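Local coordinates for resiniferatoxin-binding, phosphotriesterase-related protein (Rhodobacter sphaeroides 2.4.1, PDB 3K2G) that binds two zinc ions in a TIM-barrel active site and probably hydrolyses phosphoric diester bonds, at residues E35-D40 against V116-I121; E282-I287 against P328-H333. All coordinates share one frame; numbering follows the deposited sequence.

Interaction 1 of 2, residues E35-D40 against V116-I121. With ZN (zinc ion), chain I.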
# COMPACT_ATOMS: atom_id res chain seq x y z
N GLU B 35 19.28 -24.04 13.04
CA GLU B 35 20.45 -24.28 12.19
C GLU B 35 20.70 -25.77 12.05
O GLU B 35 20.41 -26.55 12.96
CB GLU B 35 21.70 -23.66 12.80
CG GLU B 35 21.61 -22.19 13.16
CD GLU B 35 21.43 -21.29 11.95
OE1 GLU B 35 21.90 -21.65 10.85
OE2 GLU B 35 20.82 -20.20 12.10
N HIS B 36 21.24 -26.18 10.90
CA HIS B 36 21.57 -27.58 10.70
C HIS B 36 23.09 -27.63 10.70
O HIS B 36 23.73 -26.89 9.94
CB HIS B 36 21.01 -28.08 9.37
CG HIS B 36 19.52 -28.04 9.31
ND1 HIS B 36 18.72 -29.01 9.88
CD2 HIS B 36 18.68 -27.11 8.79
CE1 HIS B 36 17.45 -28.67 9.73
NE2 HIS B 36 17.40 -27.53 9.07
N LEU B 37 23.66 -28.47 11.56
CA LEU B 37 25.11 -28.59 11.65
C LEU B 37 25.63 -29.69 10.76
O LEU B 37 26.77 -29.65 10.30
CB LEU B 37 25.50 -28.83 13.11
CG LEU B 37 24.96 -27.71 14.01
CD1 LEU B 37 25.43 -27.90 15.43
CD2 LEU B 37 25.42 -26.36 13.47
N GLN B 38 24.78 -30.68 10.52
CA GLN B 38 25.06 -31.83 9.67
C GLN B 38 23.69 -32.30 9.18
O GLN B 38 22.74 -32.28 9.94
CB GLN B 38 25.70 -32.97 10.48
CG GLN B 38 27.12 -32.73 10.97
CD GLN B 38 28.13 -32.71 9.85
OE1 GLN B 38 28.38 -31.68 9.22
NE2 GLN B 38 28.72 -33.87 9.57
N ASN B 39 23.58 -32.70 7.92
CA ASN B 39 22.30 -33.17 7.42
C ASN B 39 22.44 -33.85 6.07
O ASN B 39 23.53 -33.93 5.51
CB ASN B 39 21.29 -32.02 7.31
CG ASN B 39 21.60 -31.07 6.16
OD1 ASN B 39 22.63 -31.21 5.49
ND2 ASN B 39 20.73 -30.10 5.94
N ASP B 40 21.32 -34.33 5.54
CA ASP B 40 21.29 -35.01 4.25
C ASP B 40 20.03 -34.62 3.49
O ASP B 40 18.92 -35.01 3.86
CB ASP B 40 21.36 -36.52 4.47
CG ASP B 40 21.25 -37.30 3.17
OD1 ASP B 40 21.95 -36.95 2.20
OD2 ASP B 40 20.46 -38.27 3.13
N VAL B 116 25.83 -38.13 18.03
CA VAL B 116 27.26 -38.33 18.21
C VAL B 116 28.02 -37.14 17.63
O VAL B 116 28.89 -36.57 18.29
CB VAL B 116 27.74 -39.61 17.49
CG1 VAL B 116 29.23 -39.79 17.70
CG2 VAL B 116 26.98 -40.82 18.02
N LYS B 117 27.67 -36.76 16.41
CA LYS B 117 28.30 -35.63 15.74
C LYS B 117 28.07 -34.33 16.50
O LYS B 117 29.00 -33.56 16.73
CB LYS B 117 27.75 -35.48 14.31
CG LYS B 117 28.00 -36.68 13.39
CD LYS B 117 27.53 -36.33 11.98
CE LYS B 117 27.59 -37.52 11.02
NZ LYS B 117 28.98 -37.97 10.75
N LEU B 118 26.82 -34.10 16.89
CA LEU B 118 26.47 -32.90 17.64
C LEU B 118 27.33 -32.74 18.89
O LEU B 118 27.80 -31.64 19.20
CB LEU B 118 24.98 -32.92 18.04
CG LEU B 118 23.94 -32.84 16.92
CD1 LEU B 118 22.56 -32.64 17.51
CD2 LEU B 118 24.28 -31.69 15.97
N ARG B 119 27.54 -33.84 19.61
CA ARG B 119 28.36 -33.79 20.82
C ARG B 119 29.81 -33.42 20.52
O ARG B 119 30.45 -32.69 21.28
CB ARG B 119 28.28 -35.13 21.56
CG ARG B 119 27.01 -35.27 22.40
CD ARG B 119 26.87 -36.65 23.02
NE ARG B 119 25.86 -36.65 24.08
CZ ARG B 119 25.48 -37.73 24.76
NH1 ARG B 119 26.03 -38.91 24.51
NH2 ARG B 119 24.56 -37.62 25.72
N ARG B 120 30.34 -33.93 19.41
CA ARG B 120 31.71 -33.60 19.06
C ARG B 120 31.78 -32.11 18.73
O ARG B 120 32.73 -31.42 19.10
CB ARG B 120 32.18 -34.43 17.86
CG ARG B 120 33.56 -34.05 17.37
CD ARG B 120 33.98 -34.84 16.14
NE ARG B 120 35.09 -34.19 15.45
CZ ARG B 120 35.56 -34.55 14.26
NH1 ARG B 120 35.01 -35.57 13.61
NH2 ARG B 120 36.56 -33.88 13.71
N ILE B 121 30.75 -31.62 18.05
CA ILE B 121 30.71 -30.21 17.68
C ILE B 121 30.62 -29.33 18.93
O ILE B 121 31.36 -28.36 19.06
CB ILE B 121 29.51 -29.91 16.76
CG1 ILE B 121 29.66 -30.71 15.46
CG2 ILE B 121 29.43 -28.42 16.47
CD1 ILE B 121 28.50 -30.56 14.50
ZN ZN I . 15.67 -26.29 8.66
O HOH W 1 14.48 -26.23 7.10

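Interaction 2 of 2, residues E282-I287 against P328-H333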
# COMPACT_ATOMS: atom_id res chain seq x y z
N GLU B 282 13.38 -6.53 3.33
CA GLU B 282 11.94 -6.80 3.35
C GLU B 282 11.56 -7.48 4.66
O GLU B 282 10.53 -7.18 5.25
CB GLU B 282 11.54 -7.70 2.18
CG GLU B 282 11.66 -7.05 0.81
CD GLU B 282 11.40 -8.03 -0.32
OE1 GLU B 282 12.13 -9.03 -0.41
OE2 GLU B 282 10.45 -7.81 -1.10
N VAL B 283 12.41 -8.40 5.12
CA VAL B 283 12.16 -9.11 6.36
C VAL B 283 12.30 -8.16 7.55
O VAL B 283 11.49 -8.21 8.48
CB VAL B 283 13.12 -10.30 6.52
CG1 VAL B 283 13.04 -10.86 7.93
CG2 VAL B 283 12.76 -11.37 5.50
N ALA B 284 13.32 -7.32 7.52
CA ALA B 284 13.54 -6.36 8.61
C ALA B 284 12.28 -5.51 8.77
O ALA B 284 11.81 -5.30 9.89
CB ALA B 284 14.74 -5.47 8.30
N ARG B 285 11.73 -5.03 7.66
CA ARG B 285 10.52 -4.21 7.73
C ARG B 285 9.34 -4.98 8.32
O ARG B 285 8.56 -4.43 9.09
CB ARG B 285 10.14 -3.67 6.35
CG ARG B 285 10.93 -2.44 5.94
CD ARG B 285 10.21 -1.69 4.81
NE ARG B 285 10.15 -2.48 3.58
CZ ARG B 285 11.18 -2.70 2.78
NH1 ARG B 285 12.37 -2.19 3.07
NH2 ARG B 285 11.04 -3.45 1.69
N ALA B 286 9.21 -6.25 7.95
CA ALA B 286 8.12 -7.08 8.47
C ALA B 286 8.28 -7.24 9.98
O ALA B 286 7.30 -7.25 10.72
CB ALA B 286 8.12 -8.44 7.79
N ILE B 287 9.53 -7.39 10.41
CA ILE B 287 9.84 -7.55 11.83
C ILE B 287 9.51 -6.26 12.58
O ILE B 287 8.95 -6.29 13.67
CB ILE B 287 11.34 -7.92 12.01
CG1 ILE B 287 11.59 -9.34 11.48
CG2 ILE B 287 11.74 -7.81 13.47
CD1 ILE B 287 13.06 -9.74 11.42
N PRO B 328 22.81 -5.34 12.92
CA PRO B 328 23.09 -3.95 12.55
C PRO B 328 22.04 -3.41 11.56
O PRO B 328 21.70 -2.22 11.59
CB PRO B 328 24.49 -4.03 11.94
CG PRO B 328 25.12 -5.15 12.72
CD PRO B 328 24.01 -6.18 12.77
N ARG B 329 21.54 -4.27 10.68
CA ARG B 329 20.52 -3.88 9.70
C ARG B 329 19.22 -3.53 10.44
O ARG B 329 18.55 -2.55 10.12
CB ARG B 329 20.26 -5.02 8.70
CG ARG B 329 19.26 -4.70 7.60
CD ARG B 329 18.99 -5.93 6.73
NE ARG B 329 20.17 -6.35 5.97
CZ ARG B 329 20.61 -5.76 4.87
NH1 ARG B 329 19.98 -4.70 4.37
NH2 ARG B 329 21.70 -6.21 4.26
N LEU B 330 18.87 -4.35 11.44
CA LEU B 330 17.67 -4.12 12.23
C LEU B 330 17.81 -2.79 12.97
O LEU B 330 16.82 -2.11 13.22
CB LEU B 330 17.46 -5.24 13.25
CG LEU B 330 16.94 -6.58 12.74
CD1 LEU B 330 16.82 -7.55 13.91
CD2 LEU B 330 15.59 -6.38 12.07
N ARG B 331 19.04 -2.44 13.31
CA ARG B 331 19.27 -1.19 14.01
C ARG B 331 19.05 -0.04 13.02
O ARG B 331 18.41 0.95 13.35
CB ARG B 331 20.69 -1.15 14.57
CG ARG B 331 20.88 -0.16 15.69
CD ARG B 331 22.31 -0.20 16.22
NE ARG B 331 22.49 0.68 17.37
CZ ARG B 331 22.05 0.43 18.60
NH1 ARG B 331 21.39 -0.69 18.86
NH2 ARG B 331 22.27 1.31 19.57
N ARG B 332 19.55 -0.20 11.79
CA ARG B 332 19.37 0.83 10.77
C ARG B 332 17.88 1.05 10.52
O ARG B 332 17.46 2.14 10.14
CB ARG B 332 20.06 0.43 9.45
CG ARG B 332 21.58 0.35 9.51
CD ARG B 332 22.21 0.35 8.11
NE ARG B 332 21.82 -0.81 7.30
CZ ARG B 332 22.38 -2.01 7.39
NH1 ARG B 332 23.36 -2.23 8.26
NH2 ARG B 332 21.96 -3.01 6.62
N HIS B 333 17.09 0.00 10.75
CA HIS B 333 15.65 0.09 10.56
C HIS B 333 14.90 0.69 11.74
O HIS B 333 13.71 0.99 11.63
CB HIS B 333 15.06 -1.30 10.24
CG HIS B 333 15.14 -1.68 8.80
ND1 HIS B 333 16.32 -2.06 8.19
CD2 HIS B 333 14.19 -1.73 7.84
CE1 HIS B 333 16.09 -2.33 6.92
NE2 HIS B 333 14.81 -2.14 6.68

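Interaction 1 of 2, residues E35-D40 against V116-I121
Behind the binuclear zinc centre of a phosphotriesterase-type barrel, the segment that supplies the metal ligand H36 turns its next two side chains, L37 and Q38, outward onto helix 115-125, where they meet K117, L118 and I121. L37 carries the apolar part. Its CB lies 3.7 Å from I121 CD1, the end of an isoleucine branch extended toward the loop. At the end of the same side chain, L37 CD1 faces L118 CD2 at 4.0 Å, and these two leucine side chains run at about a right angle. With CG beside its backbone N and anti to the carbonyl carbon (chi1 -56°), L37 brings CD1 to both L118 and I121, residues three apart on one side of the helix. V129 of strand 128-131 touches both L37 and L118, so the leucine pair also packs against the barrel wall.

Q38 meets the aliphatic part of K117: its CG sits 3.8 Å from K117 CD, and the two chains cross at about a right angle. The lysine is extended through chi3 and meets Q38 with its CD methylene; chi4 (-67°) then turns NZ. L85 of helix 85-97 touches both Q38 and I121 and closes the packing there.

H36, just before L37, points the other way. Its NE2 binds zinc at 2.2 Å, and a water 2.0 Å from the metal is a further ligand; H34, E177 and D304 complete the site. T107 OG1 is hydrogen-bonded to H36 ND1, a second-shell bond that should fix the rotation of the imidazole. The HxH metal motif after the first barrel strand, followed by residues that turn back onto an outer helix, fits the phosphotriesterase family.

Interaction 2 of 2, residues E282-I287 against P328-H333
Helices 280-292 and 321-332 come close through their 282-287 and 328-333 segments, the backbones being nearest at A284 and L330, whose CA atoms are 5.9 Å apart. The small side chain of A284 permits this approach and lies against one face of the imidazole of H333: A284 CB stands 3.6 Å from the H333 ring centroid, only 4° off the ring normal, a CH-pi contact over the face. The edge of the same ring receives R285, with CG 3.8 Å from H333 CD2. Beyond that methylene the arginine bends at chi3 (-65°), and its guanidinium plane lies 30° from the ring plane.

The ring is held by its own helix. H333 ND1 donates to R329 O at 3.0 Å, nearly within the imidazole plane but from above the carbonyl plane. H333 N bonds the same oxygen from the opposite face, so two donors of one residue grip this carbonyl near the helix end. These are two of the outer helices of the TIM barrel, and L330 points its end toward the barrel wall: its CD2 is 4.0 Å from A284 CB and 4.3 Å from I287 CD1. L301 of strand 299-301 touches both L330 and I287, while L340 and L343 of helix 337-352 pack on L330.

R329 forms a salt bridge to D281 of helix 280-292, which adds a polar tie between the helices, and its NH2 hydrogen-bonds Q276 of the second subunit. R285 makes a long, weak ion pair with E282 of that neighbouring subunit.

How the interactions relate
Both contacts belong to one TIM barrel and follow in series along the chain, interaction 1 closing before interaction 2 opens. Their centres lie 30 Å apart, and about 13 Å separates their nearest atoms, so they do not touch. Interaction 1 joins a metal-bearing loop near the barrel's zinc centre to helix 115-125; interaction 2 joins helices 280-292 and 321-332, both of which touch strand 299-301, away from the annotated sites. That strand leads into the zinc ligand D304, which shares a metal with H36 of interaction 1. The second subunit reaches interaction 2, whereas no other protein chain touches the segments of interaction 1.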